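Local coordinates for protein exopolyphosphatase (Cytophaga hutchinsonii, PDB 3MDQ) that probably hydrolyses terminal phosphates from inorganic polyphosphate chains, releasing orthophosphate, at residues Glu152-Gln157 with Asn200-Thr205; His225-Ala230 with Thr235-Ser240; Pro242-Leu247 with Val275-Ile280. All blocks are in the same frame, centred on the assembly; numbering follows the deposited sequence.

Contact 1. Residues Glu152-Gln157 with Asn200-Thr205; sequences EILWKQ and NTWRPT
Leu154 lies across one face of the Trp202 indole, joining an outermost strand of the six-stranded mixed sheet, 153-159, to the C-terminal end of helix 193-202. Leu154 and Trp155 form a classic beta bulge, both facing Ile147 on the neighbouring strand, and both side chains set out toward the helix. The main interaction is a CH-pi contact: Leu154 CB stands 3.9 Å from the centroid of the Trp202 six-membered ring, only 14° off the ring normal. The two methyls of Leu154 spread over different parts of the indole, with Leu154 CD1 at 3.7 Å from Trp202 CE3 and Leu154 CD2 at 3.8 Å from Trp202 CZ3. The opposite face of the indole is approached near its rim by Thr201 CG2, so the ring is flanked by a leucine of the strand and by the threonine preceding it in the helix. With CG turned anti to its own carbonyl carbon (chi1 -61°), Trp202 directs its ring back to the bulge. An alanine in place of Leu154 would keep CB over the indole but would probably open a gap beside CE3 and CZ3 and leave the ring freer to turn. Trp155 takes a smaller share, because its indole leads away to pack on Leu195 and Ala198 of the same helix. The helix ends here, for Arg203 leaves helical geometry with positive phi, and Pro204 packs back on Ile199. At this surface contact, Trp155 meets the indole obliquely through its CB, which lies 3.9 Å from Trp202 NE1.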
loop_
_atom_site.group_PDB
_atom_site.type_symbol
_atom_site.label_atom_id
_atom_site.label_comp_id
_atom_site.label_asym_id
_atom_site.label_seq_id
_atom_site.Cartn_x
_atom_site.Cartn_y
_atom_site.Cartn_z
ATOM N N GLU A 152 -20.040 -1.985 -4.824
ATOM C CA GLU A 152 -20.196 -0.562 -4.609
ATOM C C GLU A 152 -19.095 -0.043 -3.699
ATOM O O GLU A 152 -18.677 -0.738 -2.773
ATOM C CB GLU A 152 -21.491 -0.251 -3.849
ATOM C CG GLU A 152 -22.800 -0.087 -4.563
ATOM C CD GLU A 152 -23.882 0.371 -3.535
ATOM O OE1 GLU A 152 -24.349 -0.475 -2.744
ATOM O OE2 GLU A 152 -24.154 1.577 -3.481
ATOM N N ILE A 153 -18.718 1.210 -3.931
ATOM C CA ILE A 153 -17.997 2.021 -2.956
ATOM C C ILE A 153 -18.983 3.010 -2.368
ATOM O O ILE A 153 -19.570 3.848 -3.074
ATOM C CB ILE A 153 -16.791 2.745 -3.579
ATOM C CG1 ILE A 153 -15.742 1.701 -4.006
ATOM C CG2 ILE A 153 -16.276 3.809 -2.592
ATOM C CD1 ILE A 153 -14.579 2.281 -4.821
ATOM N N LEU A 154 -19.156 2.925 -1.055
ATOM C CA LEU A 154 -20.016 3.811 -0.307
ATOM C C LEU A 154 -19.346 5.102 0.116
ATOM O O LEU A 154 -19.972 6.166 0.157
ATOM C CB LEU A 154 -20.548 3.051 0.912
ATOM C CG LEU A 154 -21.367 1.787 0.579
ATOM C CD1 LEU A 154 -21.690 0.935 1.845
ATOM C CD2 LEU A 154 -22.681 2.165 -0.143
ATOM N N TRP A 155 -18.049 5.018 0.422
ATOM C CA TRP A 155 -17.287 6.150 0.885
ATOM C C TRP A 155 -15.805 5.814 0.682
ATOM O O TRP A 155 -15.389 4.652 0.835
ATOM C CB TRP A 155 -17.550 6.439 2.368
ATOM C CG TRP A 155 -16.698 7.474 2.998
ATOM C CD1 TRP A 155 -16.946 8.822 3.084
ATOM C CD2 TRP A 155 -15.457 7.249 3.675
ATOM N NE1 TRP A 155 -15.929 9.432 3.796
ATOM C CE2 TRP A 155 -15.015 8.495 4.174
ATOM C CE3 TRP A 155 -14.701 6.103 3.941
ATOM C CZ2 TRP A 155 -13.808 8.632 4.875
ATOM C CZ3 TRP A 155 -13.533 6.232 4.658
ATOM C CH2 TRP A 155 -13.103 7.493 5.119
ATOM N N LYS A 156 -15.012 6.821 0.378
ATOM C CA LYS A 156 -13.546 6.619 0.381
ATOM C C LYS A 156 -12.838 7.911 0.677
ATOM O O LYS A 156 -13.341 9.000 0.373
ATOM C CB LYS A 156 -13.023 6.043 -0.926
ATOM C CG LYS A 156 -12.906 6.970 -2.136
ATOM C CD LYS A 156 -14.196 7.518 -2.606
ATOM C CE LYS A 156 -13.987 8.464 -3.788
ATOM N NZ LYS A 156 -15.265 8.794 -4.512
ATOM N N GLN A 157 -11.645 7.816 1.269
ATOM C CA GLN A 157 -10.838 9.004 1.533
ATOM C C GLN A 157 -9.389 8.589 1.705
ATOM O O GLN A 157 -9.097 7.550 2.298
ATOM C CB GLN A 157 -11.360 9.762 2.760
ATOM C CG GLN A 157 -10.726 11.130 2.910
ATOM C CD GLN A 157 -11.577 12.116 3.679
ATOM O OE1 GLN A 157 -12.811 11.981 3.759
ATOM N NE2 GLN A 157 -10.918 13.124 4.253
ATOM N N ASN A 200 -19.440 5.562 11.318
ATOM C CA ASN A 200 -20.736 5.698 12.013
ATOM C C ASN A 200 -21.908 5.686 11.059
ATOM O O ASN A 200 -22.964 5.141 11.369
ATOM C CB ASN A 200 -20.736 6.994 12.820
ATOM C CG ASN A 200 -19.818 6.918 14.041
ATOM O OD1 ASN A 200 -19.379 5.839 14.440
ATOM N ND2 ASN A 200 -19.531 8.080 14.640
ATOM N N THR A 201 -21.725 6.285 9.901
ATOM C CA THR A 201 -22.748 6.338 8.858
ATOM C C THR A 201 -23.017 4.980 8.222
ATOM O O THR A 201 -24.173 4.539 8.135
ATOM C CB THR A 201 -22.370 7.350 7.780
ATOM O OG1 THR A 201 -22.325 8.634 8.396
ATOM C CG2 THR A 201 -23.400 7.399 6.646
ATOM N N TRP A 202 -21.954 4.300 7.791
ATOM C CA TRP A 202 -22.127 3.060 7.017
ATOM C C TRP A 202 -22.019 1.750 7.804
ATOM O O TRP A 202 -22.442 0.680 7.268
ATOM C CB TRP A 202 -21.151 3.057 5.839
ATOM C CG TRP A 202 -21.369 4.189 4.907
ATOM C CD1 TRP A 202 -20.611 5.322 4.777
ATOM C CD2 TRP A 202 -22.467 4.346 4.011
ATOM N NE1 TRP A 202 -21.151 6.163 3.836
ATOM C CE2 TRP A 202 -22.294 5.583 3.350
ATOM C CE3 TRP A 202 -23.578 3.552 3.690
ATOM C CZ2 TRP A 202 -23.182 6.040 2.381
ATOM C CZ3 TRP A 202 -24.460 4.007 2.722
ATOM C CH2 TRP A 202 -24.255 5.243 2.079
ATOM N N ARG A 203 -21.447 1.791 9.012
ATOM C CA ARG A 203 -21.369 0.618 9.916
ATOM C C ARG A 203 -20.722 -0.623 9.284
ATOM O O ARG A 203 -21.304 -1.702 9.258
ATOM C CB ARG A 203 -22.778 0.273 10.443
ATOM C CG ARG A 203 -23.478 1.435 11.157
ATOM C CD ARG A 203 -24.745 0.945 11.948
ATOM N N PRO A 204 -19.489 -0.486 8.767
ATOM C CA PRO A 204 -18.844 -1.682 8.283
ATOM C C PRO A 204 -18.666 -2.726 9.408
ATOM O O PRO A 204 -18.457 -2.387 10.569
ATOM C CB PRO A 204 -17.447 -1.186 7.833
ATOM C CG PRO A 204 -17.224 0.105 8.589
ATOM C CD PRO A 204 -18.594 0.686 8.820
ATOM N N THR A 205 -18.714 -4.001 9.023
ATOM C CA THR A 205 -18.629 -5.112 9.936
ATOM C C THR A 205 -17.374 -5.942 9.727
ATOM O O THR A 205 -17.137 -6.923 10.466
ATOM C CB THR A 205 -19.857 -6.060 9.749
ATOM O OG1 THR A 205 -19.928 -6.488 8.383
ATOM C CG2 THR A 205 -21.137 -5.346 10.141
#

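Contact 2. Residues His225-Ala230 with Thr235-Ser240; sequences HREKIA and TSYLLS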
loop_
_atom_site.group_PDB
_atom_site.type_symbol
_atom_site.label_atom_id
_atom_site.label_comp_id
_atom_site.label_asym_id
_atom_site.label_seq_id
_atom_site.Cartn_x
_atom_site.Cartn_y
_atom_site.Cartn_z
ATOM N N HIS A 225 2.926 -19.772 12.934
ATOM C CA HIS A 225 2.078 -20.961 13.021
ATOM C C HIS A 225 2.601 -22.147 12.199
ATOM O O HIS A 225 1.955 -23.201 12.169
ATOM C CB HIS A 225 0.649 -20.646 12.595
ATOM C CG HIS A 225 -0.083 -19.769 13.556
ATOM N ND1 HIS A 225 -0.059 -19.983 14.924
ATOM C CD2 HIS A 225 -0.880 -18.689 13.348
ATOM C CE1 HIS A 225 -0.791 -19.055 15.516
ATOM N NE2 HIS A 225 -1.302 -18.261 14.584
ATOM N N ARG A 226 3.753 -21.988 11.560
ATOM C CA ARG A 226 4.311 -23.019 10.678
ATOM C C ARG A 226 3.273 -23.510 9.663
ATOM O O ARG A 226 3.106 -24.705 9.455
ATOM C CB ARG A 226 4.870 -24.180 11.516
ATOM C CG ARG A 226 5.843 -23.691 12.602
ATOM N N GLU A 227 2.561 -22.568 9.057
ATOM C CA GLU A 227 1.584 -22.863 8.042
ATOM C C GLU A 227 2.348 -23.093 6.724
ATOM O O GLU A 227 3.323 -22.410 6.438
ATOM C CB GLU A 227 0.554 -21.713 7.944
ATOM C CG GLU A 227 -0.384 -21.625 9.177
ATOM C CD GLU A 227 -1.087 -20.246 9.406
ATOM O OE1 GLU A 227 -0.871 -19.302 8.673
ATOM O OE2 GLU A 227 -1.861 -20.074 10.374
ATOM N N LYS A 228 1.963 -24.096 5.944
ATOM C CA LYS A 228 2.628 -24.284 4.635
ATOM C C LYS A 228 1.858 -23.471 3.600
ATOM O O LYS A 228 1.167 -24.038 2.764
ATOM C CB LYS A 228 2.693 -25.768 4.236
ATOM N N ILE A 229 1.955 -22.144 3.681
ATOM C CA ILE A 229 1.159 -21.239 2.848
ATOM C C ILE A 229 2.067 -20.280 2.096
ATOM O O ILE A 229 2.800 -19.479 2.704
ATOM C CB ILE A 229 0.170 -20.385 3.686
ATOM C CG1 ILE A 229 -0.926 -21.246 4.315
ATOM C CG2 ILE A 229 -0.441 -19.277 2.826
ATOM C CD1 ILE A 229 -1.923 -20.446 5.165
ATOM N N ALA A 230 2.008 -20.360 0.768
ATOM C CA ALA A 230 2.598 -19.352 -0.110
ATOM C C ALA A 230 1.564 -18.250 -0.375
ATOM O O ALA A 230 0.580 -18.437 -1.090
ATOM C CB ALA A 230 3.055 -19.979 -1.418
ATOM N N THR A 235 -5.256 -15.176 -2.778
ATOM C CA THR A 235 -5.501 -13.746 -2.844
ATOM C C THR A 235 -5.961 -13.124 -1.548
ATOM O O THR A 235 -6.025 -11.899 -1.432
ATOM C CB THR A 235 -6.459 -13.391 -3.936
ATOM O OG1 THR A 235 -7.711 -13.990 -3.708
ATOM C CG2 THR A 235 -5.900 -13.852 -5.313
ATOM N N SER A 236 -6.215 -13.923 -0.520
ATOM C CA SER A 236 -6.551 -13.384 0.795
ATOM C C SER A 236 -5.956 -14.261 1.882
ATOM O O SER A 236 -5.716 -15.441 1.641
ATOM C CB SER A 236 -8.067 -13.276 0.952
ATOM O OG SER A 236 -8.709 -14.548 0.970
ATOM N N TYR A 237 -5.821 -13.685 3.082
ATOM C CA TYR A 237 -5.337 -14.412 4.256
ATOM C C TYR A 237 -6.016 -13.846 5.463
ATOM O O TYR A 237 -5.940 -12.622 5.693
ATOM C CB TYR A 237 -3.805 -14.253 4.373
ATOM C CG TYR A 237 -3.226 -14.912 5.583
ATOM C CD1 TYR A 237 -2.883 -16.243 5.553
ATOM C CD2 TYR A 237 -3.097 -14.216 6.772
ATOM C CE1 TYR A 237 -2.360 -16.882 6.706
ATOM C CE2 TYR A 237 -2.615 -14.844 7.923
ATOM C CZ TYR A 237 -2.227 -16.177 7.858
ATOM O OH TYR A 237 -1.746 -16.809 9.004
ATOM N N LEU A 238 -6.676 -14.671 6.266
ATOM C CA LEU A 238 -7.352 -14.132 7.428
ATOM C C LEU A 238 -6.481 -14.248 8.671
ATOM O O LEU A 238 -6.008 -15.333 9.055
ATOM C CB LEU A 238 -8.683 -14.801 7.663
ATOM C CG LEU A 238 -9.448 -14.331 8.922
ATOM C CD1 LEU A 238 -10.923 -14.522 8.680
ATOM C CD2 LEU A 238 -9.025 -15.040 10.224
ATOM N N LEU A 239 -6.301 -13.099 9.287
ATOM C CA LEU A 239 -5.512 -12.919 10.507
ATOM C C LEU A 239 -6.487 -12.738 11.656
ATOM O O LEU A 239 -7.270 -11.785 11.673
ATOM C CB LEU A 239 -4.614 -11.666 10.370
ATOM C CG LEU A 239 -3.611 -11.299 11.425
ATOM C CD1 LEU A 239 -2.496 -12.365 11.508
ATOM C CD2 LEU A 239 -3.044 -9.922 11.065
ATOM N N SER A 240 -6.461 -13.621 12.638
ATOM C CA SER A 240 -7.347 -13.425 13.781
ATOM C C SER A 240 -6.933 -12.214 14.618
ATOM O O SER A 240 -5.766 -11.825 14.591
ATOM C CB SER A 240 -7.404 -14.658 14.660
ATOM O OG SER A 240 -6.191 -14.829 15.398
#
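Ile229 and Tyr237 are the closest backbone pair, yet their CA atoms stand 9.5 Å apart, so the loop after helix 212-225 and edge strand 236-240 are bridged by side chains alone. The loop starts with a Schellman motif at Arg226, which closes the helix, and then bends through an inverse gamma turn centred on Lys228. On either side of Lys228, Glu227 and Ile229 both point toward the strand and converge on one ring, that of Tyr237. The tyrosine reaches them because its CG is anti to the backbone N (chi1 177°), which carries the phenol out from the edge strand to the loop. Its hydroxyl donates a hydrogen bond of 2.7 Å from Tyr237 OH to Glu227 OE1, received on the syn lone pair, the side of the other carboxylate oxygen. Although OE1 lies near the plane of the ring, the carboxylate itself is turned 50° from it, and the two side chains meet at a slant. The hydroxyl has a second partner in Asn221 ND2 of helix 212-225, so the phenol oxygen is gripped from the loop and from the helix. Ala218 and Ile222 of that helix also pack against Tyr237, while backbone bonds to strand 291-295 hold its strand in the sheet. The bond to Glu227 thus links the helix-to-strand connection to the outermost strand of the sheet. Apolar contact completes it at the same ring edge: Ile229 CD1 comes to 3.9 Å from Tyr237 CE1.

Contact 3. Residues Pro242-Leu247 with Val275-Ile280; sequences PDFNRL and VAICLI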
loop_
_atom_site.group_PDB
_atom_site.type_symbol
_atom_site.label_atom_id
_atom_site.label_comp_id
_atom_site.label_asym_id
_atom_site.label_seq_id
_atom_site.Cartn_x
_atom_site.Cartn_y
_atom_site.Cartn_z
ATOM N N PRO A 242 -6.536 -12.224 17.968
ATOM C CA PRO A 242 -5.415 -12.664 18.824
ATOM C C PRO A 242 -4.064 -12.704 18.125
ATOM O O PRO A 242 -3.031 -12.339 18.723
ATOM C CB PRO A 242 -5.853 -14.037 19.294
ATOM C CG PRO A 242 -7.305 -13.942 19.335
ATOM C CD PRO A 242 -7.692 -13.131 18.104
ATOM N N ASP A 243 -4.038 -13.156 16.865
ATOM C CA ASP A 243 -2.806 -13.158 16.121
ATOM C C ASP A 243 -2.293 -11.729 15.869
ATOM O O ASP A 243 -1.101 -11.468 16.013
ATOM C CB ASP A 243 -2.936 -14.005 14.853
ATOM C CG ASP A 243 -2.780 -15.538 15.139
ATOM O OD1 ASP A 243 -2.365 -15.969 16.249
ATOM O OD2 ASP A 243 -2.980 -16.334 14.259
ATOM N N PHE A 244 -3.197 -10.818 15.530
ATOM C CA PHE A 244 -2.834 -9.409 15.357
ATOM C C PHE A 244 -2.269 -8.864 16.652
ATOM O O PHE A 244 -1.235 -8.163 16.651
ATOM C CB PHE A 244 -4.021 -8.522 14.931
ATOM C CG PHE A 244 -3.651 -7.082 14.879
ATOM C CD1 PHE A 244 -2.839 -6.608 13.859
ATOM C CD2 PHE A 244 -4.014 -6.235 15.910
ATOM C CE1 PHE A 244 -2.465 -5.278 13.837
ATOM C CE2 PHE A 244 -3.601 -4.901 15.902
ATOM C CZ PHE A 244 -2.834 -4.453 14.872
ATOM N N ASN A 245 -2.917 -9.151 17.763
ATOM C CA ASN A 245 -2.401 -8.595 19.023
ATOM C C ASN A 245 -1.044 -9.174 19.443
ATOM O O ASN A 245 -0.236 -8.472 20.062
ATOM C CB ASN A 245 -3.466 -8.687 20.111
ATOM C CG ASN A 245 -4.567 -7.639 19.937
ATOM O OD1 ASN A 245 -4.303 -6.429 19.707
ATOM N ND2 ASN A 245 -5.805 -8.084 20.052
ATOM N N ARG A 246 -0.754 -10.424 19.094
ATOM C CA ARG A 246 0.582 -10.966 19.312
ATOM C C ARG A 246 1.613 -10.219 18.480
ATOM O O ARG A 246 2.684 -9.836 18.997
ATOM C CB ARG A 246 0.650 -12.464 18.977
ATOM C CG ARG A 246 1.981 -13.139 19.351
ATOM C CD ARG A 246 2.181 -14.481 18.637
ATOM N NE ARG A 246 2.565 -14.311 17.227
ATOM C CZ ARG A 246 1.760 -14.474 16.171
ATOM N NH1 ARG A 246 0.494 -14.855 16.293
ATOM N NH2 ARG A 246 2.250 -14.280 14.960
ATOM N N LEU A 247 1.282 -9.978 17.216
ATOM C CA LEU A 247 2.200 -9.274 16.340
ATOM C C LEU A 247 2.377 -7.847 16.798
ATOM O O LEU A 247 3.494 -7.323 16.745
ATOM C CB LEU A 247 1.664 -9.286 14.906
ATOM C CG LEU A 247 1.651 -10.652 14.211
ATOM C CD1 LEU A 247 0.721 -10.679 12.947
ATOM C CD2 LEU A 247 3.124 -11.056 13.903
ATOM N N VAL A 275 4.709 2.399 13.679
ATOM C CA VAL A 275 3.645 3.383 13.560
ATOM C C VAL A 275 2.475 2.873 12.735
ATOM O O VAL A 275 1.317 3.178 13.018
ATOM C CB VAL A 275 4.170 4.771 13.063
ATOM C CG1 VAL A 275 5.138 5.367 14.112
ATOM C CG2 VAL A 275 4.844 4.706 11.698
ATOM N N ALA A 276 2.763 2.041 11.729
ATOM C CA ALA A 276 1.720 1.423 10.958
ATOM C C ALA A 276 0.842 0.526 11.820
ATOM O O ALA A 276 -0.399 0.582 11.713
ATOM C CB ALA A 276 2.337 0.658 9.754
ATOM N N ILE A 277 1.459 -0.326 12.652
ATOM C CA ILE A 277 0.658 -1.212 13.527
ATOM C C ILE A 277 -0.146 -0.410 14.553
ATOM O O ILE A 277 -1.251 -0.814 14.918
ATOM C CB ILE A 277 1.462 -2.405 14.178
ATOM C CG1 ILE A 277 0.727 -3.743 13.883
ATOM C CG2 ILE A 277 1.456 -2.289 15.682
ATOM C CD1 ILE A 277 1.525 -4.945 13.900
ATOM N N CYS A 278 0.373 0.728 15.019
ATOM C CA CYS A 278 -0.390 1.613 15.900
ATOM C C CYS A 278 -1.620 2.144 15.174
ATOM O O CYS A 278 -2.673 2.251 15.765
ATOM C CB CYS A 278 0.462 2.789 16.375
ATOM S SG CYS A 278 1.683 2.256 17.598
ATOM N N LEU A 279 -1.472 2.524 13.917
ATOM C CA LEU A 279 -2.633 2.992 13.115
ATOM C C LEU A 279 -3.660 1.891 12.940
ATOM O O LEU A 279 -4.857 2.132 13.062
ATOM C CB LEU A 279 -2.183 3.523 11.746
ATOM C CG LEU A 279 -3.265 4.027 10.813
ATOM C CD1 LEU A 279 -4.081 5.126 11.508
ATOM C CD2 LEU A 279 -2.656 4.512 9.498
ATOM N N ILE A 280 -3.211 0.677 12.675
ATOM C CA ILE A 280 -4.143 -0.450 12.516
ATOM C C ILE A 280 -4.918 -0.687 13.826
ATOM O O ILE A 280 -6.156 -0.849 13.800
ATOM C CB ILE A 280 -3.416 -1.755 12.086
ATOM C CG1 ILE A 280 -2.730 -1.578 10.739
ATOM C CG2 ILE A 280 -4.449 -2.919 11.978
ATOM C CD1 ILE A 280 -1.713 -2.737 10.395
#
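Phe244 pushes the CE1 and CZ end of its ring between Ile277 and Ile280, one turn apart on the facing helix. From Ile280 the CG2 methyl does the touching, at 3.6 Å from Phe244 CE1 and 3.7 Å from Phe244 CZ, meeting the ring obliquely. Ile277 CG1 comes from the opposite direction and also meets the ring obliquely, but Ile277 was deposited in two conformers, and the fine detail of that approach is doubtful. Ile277 O lies at the ring edge, in its plane. With CG anti to the backbone N (chi1 175°), Phe244 extends across a separation of 11.3 Å between the axes of helix segments 242-247 and 275-280, which run roughly antiparallel at 146°. Leu247 lies loosely beside Ile277 and rests on Met220 of helix 212-225. Beyond this first shell, Glu281 and Leu284 also touch the phenylalanine, and Phe214 meets Ile280. On the flank of helix 241-253 that meets helix 212-225, a salt bridge of 3.1 Å joins Arg246 NH1 to Asp243 OD1, and Asn221 bonds to both side chains. Ile280 also reaches Met136 and Ile138 of strand 133-138, making this a buried helix-helix junction in the helical layer against the sheet of an actin-like ATPase domain.

In the fold
Contacts 1 and 2 sit at the two outermost strands of the same six-stranded sheet, 153-159 and 236-240, with centres 27 Å apart, whereas contact 3 lies buried among the helices. Their chemistry follows: contact 1 is a surface contact built of leucine on indole, contact 2 is partly buried and centres on a tyrosine-carboxylate hydrogen bond, and contact 3 is apolar between its side chains. Contacts 2 and 3 adjoin, since strand 236-240 runs straight into helix 241-253. There His225 NE2, in one of two conformers, makes a probable hydrogen bond to Asp243 OD2, and Leu239 packs on Leu247. Helix 212-225 serves both, whereas contact 1 uses helix 193-202.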